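Local coordinates for protein importin subunit beta-1 (Saccharomyces cerevisiae, PDB 5OWU) that carries proteins into the nucleus together with the importin alpha subunit, which recognises the classical nuclear localization signal of the cargo, at residues W383-E387 against D422-V427; A432-R437 against N472-T476. All coordinates share one frame; numbering follows the deposited sequence. Where two conformers were deposited one is given.

How the interactions relate
Three successive HEAT repeats are tied together here, and helix 425-442 is the piece common to both contacts. Interaction 1 sets the start of helix 383-395, in HEAT 9, against the turn before helix 425-442 of HEAT 10 and that helix's first residues. Further along that helix, interaction 2 joins 432-437 to 472-476 on helix 467-484 of HEAT 11. The first contact is complete along the chain before the second begins. Their centres lie about 15 Å apart, and the nearest atoms, about 5 Å from each other, do not touch. Helix 425-442 thus packs against a helix of the repeat before and one of the repeat after, as in a HEAT solenoid.

Interaction 1: W383-E387 against D422-V427; sequences WRNRE and DQSLQV
With chi1 at -53° and a bend at chi3 (-65°), Arg386 swings its guanidinium across to Asp422, whose CG stands anti to the backbone N (chi1 -160°). The grip is side-on: Arg386 NH2 reaches Asp422 OD2 at 3.0 Å in an almost straight bond that uses the syn lone pair, while Arg386 NE reaches Asp422 OD1 at 2.8 Å in a more bent one, with OD1 tilted from the guanidinium plane. Asp422 OD2 also accepts from Ser424 N, closing an Asx turn just before the helix. Ser424 is the N-cap, its OG taking a weak bond from Val427 N, and that OG packs against Trp383 CB at 3.6 Å. Gln426, bent at chi2, brings NE2 over one face of the Trp383 indole, 3.4 Å from Trp383 CH2; the aliphatic CG of Arg384 covers the opposite face. Val427 CG2 settles against Trp383 O and Glu387 CB. The Glu387 carboxylate turns to Thr430 and Gln336. Arg386 NH1 bonds to Ala380 O, so all three guanidinium nitrogens have a partner. The two-point salt bridge probably offsets the charge of both groups and keeps Asp422 ionised, and the shared OD2 couples the Arg386 grip to the start of helix 425-442.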
ATOM      1  N   TRP A 383      24.395  24.955 -10.462  1.00 37.46           N
ATOM      2  CA  TRP A 383      23.875  24.213  -9.318  1.00 40.52           C
ATOM      3  C   TRP A 383      23.106  22.979  -9.760  1.00 33.20           C
ATOM      4  O   TRP A 383      23.101  21.966  -9.054  1.00 30.74           O
ATOM      5  CB  TRP A 383      22.982  25.107  -8.446  1.00 39.92           C
ATOM      6  CG  TRP A 383      21.643  25.459  -9.047  1.00 41.94           C
ATOM      7  CD1 TRP A 383      21.325  26.597  -9.735  1.00 44.24           C
ATOM      8  CD2 TRP A 383      20.442  24.677  -8.997  1.00 35.49           C
ATOM      9  NE1 TRP A 383      20.004  26.570 -10.115  1.00 42.07           N
ATOM     10  CE2 TRP A 383      19.439  25.403  -9.676  1.00 41.49           C
ATOM     11  CE3 TRP A 383      20.118  23.433  -8.450  1.00 31.67           C
ATOM     12  CZ2 TRP A 383      18.141  24.924  -9.822  1.00 47.54           C
ATOM     13  CZ3 TRP A 383      18.824  22.960  -8.596  1.00 37.60           C
ATOM     14  CH2 TRP A 383      17.852  23.704  -9.275  1.00 38.00           C
ATOM     15  N   ARG A 384      22.462  23.035 -10.927  1.00 32.54           N
ATOM     16  CA  ARG A 384      21.694  21.885 -11.398  1.00 39.12           C
ATOM     17  C   ARG A 384      22.592  20.671 -11.605  1.00 37.19           C
ATOM     18  O   ARG A 384      22.182  19.531 -11.352  1.00 33.70           O
ATOM     19  CB  ARG A 384      20.973  22.232 -12.696  1.00 36.95           C
ATOM     20  CG  ARG A 384      19.876  23.271 -12.550  1.00 40.93           C
ATOM     21  CD  ARG A 384      19.326  23.614 -13.925  1.00 44.68           C
ATOM     22  NE  ARG A 384      18.064  24.349 -13.881  1.00 48.25           N
ATOM     23  CZ  ARG A 384      16.876  23.789 -13.677  1.00 48.77           C
ATOM     24  NH1 ARG A 384      16.771  22.483 -13.471  1.00 47.31           N
ATOM     25  NH2 ARG A 384      15.787  24.537 -13.673  1.00 58.92           N
ATOM     26  N   ASN A 385      23.825  20.900 -12.060  1.00 35.71           N
ATOM     27  CA  ASN A 385      24.738  19.795 -12.323  1.00 29.17           C
ATOM     28  C   ASN A 385      25.319  19.218 -11.036  1.00 27.77           C
ATOM     29  O   ASN A 385      25.465  17.998 -10.913  1.00 32.79           O
ATOM     30  CB  ASN A 385      25.843  20.259 -13.267  1.00 32.02           C
ATOM     31  CG  ASN A 385      25.316  20.573 -14.657  1.00 39.83           C
ATOM     32  OD1 ASN A 385      24.748  21.635 -14.891  1.00 46.11           O
ATOM     33  ND2 ASN A 385      25.488  19.641 -15.578  1.00 48.55           N
ATOM     34  N   ARG A 386      25.637  20.063 -10.056  1.00 32.13           N
ATOM     35  CA  ARG A 386      26.112  19.543  -8.776  1.00 36.07           C
ATOM     36  C   ARG A 386      25.009  18.769  -8.055  1.00 27.10           C
ATOM     37  O   ARG A 386      25.248  17.668  -7.525  1.00 28.25           O
ATOM     38  CB  ARG A 386      26.629  20.688  -7.909  1.00 26.80           C
ATOM     39  CG  ARG A 386      27.676  21.574  -8.594  1.00 37.26           C
ATOM     40  CD  ARG A 386      28.435  22.455  -7.603  1.00 31.76           C
ATOM     41  NE  ARG A 386      27.579  23.434  -6.939  1.00 33.67           N
ATOM     42  CZ  ARG A 386      27.175  24.572  -7.493  1.00 31.13           C
ATOM     43  NH1 ARG A 386      27.528  24.875  -8.737  1.00 35.82           N
ATOM     44  NH2 ARG A 386      26.402  25.403  -6.810  1.00 39.31           N
ATOM     45  N   GLU A 387      23.791  19.321  -8.032  1.00 27.25           N
ATOM     46  CA  GLU A 387      22.673  18.610  -7.419  1.00 23.86           C
ATOM     47  C   GLU A 387      22.442  17.277  -8.117  1.00 27.98           C
ATOM     48  O   GLU A 387      22.272  16.240  -7.465  1.00 24.83           O
ATOM     49  CB  GLU A 387      21.408  19.472  -7.461  1.00 28.44           C
ATOM     50  CG  GLU A 387      20.270  18.962  -6.572  1.00 30.29           C
ATOM     51  CD  GLU A 387      19.473  17.823  -7.196  1.00 37.10           C
ATOM     52  OE1 GLU A 387      19.546  17.643  -8.431  1.00 29.29           O
ATOM     53  OE2 GLU A 387      18.766  17.110  -6.446  1.00 32.83           O
ATOM     54  N   ASP A 422      27.495  24.198   0.149  1.00 32.34           N
ATOM     55  CA  ASP A 422      27.181  24.767  -1.153  1.00 34.28           C
ATOM     56  C   ASP A 422      26.276  25.983  -0.996  1.00 38.72           C
ATOM     57  O   ASP A 422      25.470  26.068  -0.066  1.00 34.38           O
ATOM     58  CB  ASP A 422      26.499  23.719  -2.033  1.00 35.65           C
ATOM     59  CG  ASP A 422      26.578  24.054  -3.503  1.00 30.81           C
ATOM     60  OD1 ASP A 422      27.565  23.641  -4.145  1.00 38.25           O
ATOM     61  OD2 ASP A 422      25.662  24.730  -4.021  1.00 31.78           O
ATOM     62  N   GLN A 423      26.412  26.930  -1.925  1.00 38.56           N
ATOM     63  CA  GLN A 423      25.541  28.101  -1.939  1.00 42.26           C
ATOM     64  C   GLN A 423      24.129  27.779  -2.413  1.00 44.46           C
ATOM     65  O   GLN A 423      23.220  28.592  -2.213  1.00 37.71           O
ATOM     66  CB  GLN A 423      26.141  29.188  -2.830  1.00 48.24           C
ATOM     67  CG  GLN A 423      26.345  28.770  -4.286  1.00 62.39           C
ATOM     68  CD  GLN A 423      27.308  29.684  -5.027  1.00 75.40           C
ATOM     69  OE1 GLN A 423      28.433  29.918  -4.580  1.00 72.46           O
ATOM     70  NE2 GLN A 423      26.866  30.208  -6.164  1.00 75.27           N
ATOM     71  N   SER A 424      23.921  26.625  -3.041  1.00 36.47           N
ATOM     72  CA  SER A 424      22.609  26.243  -3.547  1.00 34.36           C
ATOM     73  C   SER A 424      21.851  25.465  -2.479  1.00 30.29           C
ATOM     74  O   SER A 424      22.336  24.437  -1.994  1.00 27.24           O
ATOM     75  CB  SER A 424      22.748  25.398  -4.810  1.00 31.55           C
ATOM     76  OG  SER A 424      21.486  24.898  -5.218  1.00 33.06           O
ATOM     77  N   LEU A 425      20.659  25.951  -2.121  1.00 31.41           N
ATOM     78  CA  LEU A 425      19.820  25.229  -1.168  1.00 32.52           C
ATOM     79  C   LEU A 425      19.492  23.825  -1.666  1.00 29.00           C
ATOM     80  O   LEU A 425      19.523  22.856  -0.895  1.00 28.25           O
ATOM     81  CB  LEU A 425      18.530  26.003  -0.915  1.00 32.90           C
ATOM     82  CG  LEU A 425      17.510  25.291  -0.029  1.00 32.19           C
ATOM     83  CD1 LEU A 425      18.114  24.956   1.322  1.00 39.02           C
ATOM     84  CD2 LEU A 425      16.275  26.158   0.142  1.00 45.45           C
ATOM     85  N   GLN A 426      19.151  23.700  -2.951  1.00 25.38           N
ATOM     86  CA  GLN A 426      18.836  22.388  -3.509  1.00 34.77           C
ATOM     87  C   GLN A 426      20.032  21.449  -3.405  1.00 28.85           C
ATOM     88  O   GLN A 426      19.882  20.263  -3.086  1.00 29.26           O
ATOM     89  CB  GLN A 426      18.396  22.530  -4.964  1.00 36.31           C
ATOM     90  CG  GLN A 426      17.140  23.368  -5.168  1.00 47.54           C
ATOM     91  CD  GLN A 426      17.451  24.828  -5.456  1.00 57.99           C
ATOM     92  OE1 GLN A 426      18.216  25.469  -4.733  1.00 51.99           O
ATOM     93  NE2 GLN A 426      16.864  25.360  -6.527  1.00 59.50           N
ATOM     94  N   VAL A 427      21.234  21.964  -3.668  1.00 27.93           N
ATOM     95  CA  VAL A 427      22.418  21.117  -3.589  1.00 23.04           C
ATOM     96  C   VAL A 427      22.607  20.600  -2.174  1.00 25.59           C
ATOM     97  O   VAL A 427      22.906  19.422  -1.968  1.00 27.09           O
ATOM     98  CB  VAL A 427      23.663  21.878  -4.076  1.00 24.86           C
ATOM     99  CG1 VAL A 427      24.934  21.082  -3.781  1.00 25.89           C
ATOM    100  CG2 VAL A 427      23.551  22.160  -5.561  1.00 29.52           C
TER

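Interaction 2: A432-R437 against N472-T476; sequences AWCIGR and NCSWT
Trp433 and Trp475 lie side by side and point the same way, each with CG anti to its own backbone nitrogen. Their planes are only 7° apart, yet the rings are slid so far that they barely overlap: the five-membered ring of Trp433 and the six-membered ring of Trp475 have centroids 5.0 Å apart, and the meeting is made by Trp433 CD1 and Trp475 CZ3. In this position, one of two modelled for Trp475, the indole turns its rim toward the neighbouring backbone, with Trp433 O at the ring edge and CZ3 3.5 Å from Gly436 CA. Arg437 CG lies over one face of Trp433, toward its rim; bends at chi2 and chi3 then fold the chain back, and CD touches Trp475 CH2, while NE bonds to Gly394 O. Thr476 OG1 has two carbonyl oxygens within reach, Ala432 O (2.8 Å) and Asn472 O (2.9 Å), for one proton. That hydroxyl also lies against Gly436 CA, where the backbones come to 3.9 Å between the CA atoms of Gly436 and Thr476. Ala432 CB meets Asn472 CB at 3.6 Å, and the Asn472 amide gives its ND2 to Glu429 O. Toward helix 452-463, Ile435 CG2 touches Thr476 CG2, with Val455 and Cys459 close by. With Gly436 and Ala432 at the close approach, the axes of the two short segments run 8.2 Å apart and only 9° from parallel, the side-by-side stacking of equivalent helices from successive repeats that builds a HEAT-repeat solenoid.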
ATOM      1  N   ALA A 432      22.622  16.307   1.798  1.00 22.78           N
ATOM      2  CA  ALA A 432      22.241  15.703   3.072  1.00 25.78           C
ATOM      3  C   ALA A 432      21.563  14.358   2.846  1.00 23.30           C
ATOM      4  O   ALA A 432      21.871  13.364   3.523  1.00 23.63           O
ATOM      5  CB  ALA A 432      21.319  16.643   3.855  1.00 28.61           C
ATOM      6  N   TRP A 433      20.623  14.313   1.896  1.00 23.34           N
ATOM      7  CA  TRP A 433      20.011  13.036   1.534  1.00 23.89           C
ATOM      8  C   TRP A 433      21.065  12.011   1.117  1.00 27.67           C
ATOM      9  O   TRP A 433      21.020  10.849   1.537  1.00 27.33           O
ATOM     10  CB  TRP A 433      18.998  13.254   0.412  1.00 23.94           C
ATOM     11  CG  TRP A 433      18.449  11.999  -0.195  1.00 28.83           C
ATOM     12  CD1 TRP A 433      17.408  11.246   0.275  1.00 28.54           C
ATOM     13  CD2 TRP A 433      18.901  11.353  -1.394  1.00 24.32           C
ATOM     14  NE1 TRP A 433      17.186  10.177  -0.556  1.00 28.18           N
ATOM     15  CE2 TRP A 433      18.085  10.218  -1.590  1.00 27.92           C
ATOM     16  CE3 TRP A 433      19.913  11.624  -2.321  1.00 29.68           C
ATOM     17  CZ2 TRP A 433      18.247   9.358  -2.672  1.00 26.01           C
ATOM     18  CZ3 TRP A 433      20.073  10.768  -3.397  1.00 26.78           C
ATOM     19  CH2 TRP A 433      19.247   9.648  -3.563  1.00 22.16           C
ATOM     20  N   CYS A 434      22.023  12.427   0.291  1.00 22.35           N
ATOM     21  CA  CYS A 434      23.043  11.509  -0.199  1.00 21.85           C
ATOM     22  C   CYS A 434      23.856  10.931   0.948  1.00 24.68           C
ATOM     23  O   CYS A 434      24.204   9.741   0.942  1.00 23.45           O
ATOM     24  CB  CYS A 434      23.953  12.239  -1.189  1.00 25.11           C
ATOM     25  SG  CYS A 434      25.200  11.202  -1.926  1.00 25.77           S
ATOM     26  N   ILE A 435      24.161  11.756   1.948  1.00 24.14           N
ATOM     27  CA  ILE A 435      24.883  11.260   3.113  1.00 25.44           C
ATOM     28  C   ILE A 435      24.034  10.234   3.842  1.00 27.29           C
ATOM     29  O   ILE A 435      24.544   9.208   4.314  1.00 21.87           O
ATOM     30  CB  ILE A 435      25.295  12.432   4.025  1.00 22.87           C
ATOM     31  CG1 ILE A 435      26.295  13.327   3.274  1.00 26.49           C
ATOM     32  CG2 ILE A 435      25.914  11.930   5.319  1.00 27.87           C
ATOM     33  CD1 ILE A 435      26.597  14.631   3.954  1.00 28.57           C
ATOM     34  N   GLY A 436      22.722  10.485   3.930  1.00 20.76           N
ATOM     35  CA  GLY A 436      21.832   9.488   4.506  1.00 25.97           C
ATOM     36  C   GLY A 436      21.821   8.176   3.738  1.00 29.29           C
ATOM     37  O   GLY A 436      21.724   7.107   4.334  1.00 27.44           O
ATOM     38  N   ARG A 437      21.885   8.244   2.402  1.00 27.66           N
ATOM     39  CA  ARG A 437      21.932   7.032   1.579  1.00 28.87           C
ATOM     40  C   ARG A 437      23.220   6.242   1.820  1.00 29.20           C
ATOM     41  O   ARG A 437      23.199   5.004   1.954  1.00 28.35           O
ATOM     42  CB  ARG A 437      21.811   7.417   0.100  1.00 25.95           C
ATOM     43  CG  ARG A 437      20.469   8.052  -0.258  1.00 24.18           C
ATOM     44  CD  ARG A 437      19.401   6.985  -0.458  1.00 29.74           C
ATOM     45  NE  ARG A 437      19.752   6.150  -1.604  1.00 32.30           N
ATOM     46  CZ  ARG A 437      19.070   5.083  -2.005  1.00 44.75           C
ATOM     47  NH1 ARG A 437      17.977   4.695  -1.359  1.00 34.19           N
ATOM     48  NH2 ARG A 437      19.496   4.397  -3.060  1.00 39.55           N
ATOM     49  N   ASN A 472      16.453  16.491   6.095  1.00 21.10           N
ATOM     50  CA  ASN A 472      17.267  15.410   5.562  1.00 22.88           C
ATOM     51  C   ASN A 472      18.394  15.041   6.516  1.00 25.95           C
ATOM     52  O   ASN A 472      18.791  13.871   6.574  1.00 27.12           O
ATOM     53  CB  ASN A 472      17.784  15.800   4.178  1.00 25.49           C
ATOM     54  CG  ASN A 472      16.708  15.662   3.117  1.00 32.13           C
ATOM     55  OD1 ASN A 472      15.654  15.070   3.370  1.00 34.44           O
ATOM     56  ND2 ASN A 472      16.963  16.196   1.930  1.00 27.95           N
ATOM     57  N   CYS A 473      18.889  15.999   7.301  1.00 22.71           N
ATOM     58  CA  CYS A 473      19.913  15.675   8.287  1.00 23.52           C
ATOM     59  C   CYS A 473      19.355  14.815   9.417  1.00 23.50           C
ATOM     60  O   CYS A 473      20.054  13.931   9.925  1.00 25.79           O
ATOM     61  CB  CYS A 473      20.536  16.955   8.835  1.00 28.12           C
ATOM     62  SG  CYS A 473      21.622  17.728   7.643  1.00 27.29           S
ATOM     63  N   SER A 474      18.107  15.054   9.833  1.00 25.24           N
ATOM     64  CA  SER A 474      17.497  14.184  10.837  1.00 23.16           C
ATOM     65  C   SER A 474      17.332  12.766  10.300  1.00 23.74           C
ATOM     66  O   SER A 474      17.632  11.787  10.999  1.00 24.27           O
ATOM     67  CB  SER A 474      16.145  14.752  11.292  1.00 23.56           C
ATOM     68  OG  SER A 474      16.332  15.791  12.241  1.00 28.01           O
ATOM     69  N   TRP A 475      16.826  12.633   9.066  1.00 23.03           N
ATOM     70  CA  TRP A 475      16.704  11.316   8.430  0.56 29.18           C
ATOM     71  C   TRP A 475      18.057  10.620   8.359  1.00 25.96           C
ATOM     72  O   TRP A 475      18.177   9.409   8.608  1.00 26.66           O
ATOM     73  CB  TRP A 475      16.109  11.485   7.023  0.56 29.27           C
ATOM     74  CG  TRP A 475      16.015  10.231   6.170  0.56 32.37           C
ATOM     75  CD1 TRP A 475      15.085   9.235   6.276  0.56 36.70           C
ATOM     76  CD2 TRP A 475      16.858   9.871   5.058  0.56 27.10           C
ATOM     77  NE1 TRP A 475      15.306   8.271   5.318  0.56 33.07           N
ATOM     78  CE2 TRP A 475      16.384   8.638   4.556  0.56 29.61           C
ATOM     79  CE3 TRP A 475      17.965  10.470   4.444  0.56 26.24           C
ATOM     80  CZ2 TRP A 475      16.981   7.990   3.469  0.56 30.36           C
ATOM     81  CZ3 TRP A 475      18.565   9.818   3.359  0.56 15.40           C
ATOM     82  CH2 TRP A 475      18.067   8.593   2.888  0.56 30.38           C
ATOM     83  N   THR A 476      19.096  11.383   8.010  1.00 23.89           N
ATOM     84  CA  THR A 476      20.442  10.837   7.901  1.00 24.19           C
ATOM     85  C   THR A 476      20.957  10.371   9.253  1.00 29.56           C
ATOM     86  O   THR A 476      21.605   9.323   9.350  1.00 25.13           O
ATOM     87  CB  THR A 476      21.364  11.895   7.293  1.00 26.37           C
ATOM     88  OG1 THR A 476      21.016  12.072   5.914  1.00 33.54           O
ATOM     89  CG2 THR A 476      22.845  11.514   7.412  1.00 22.63           C
TER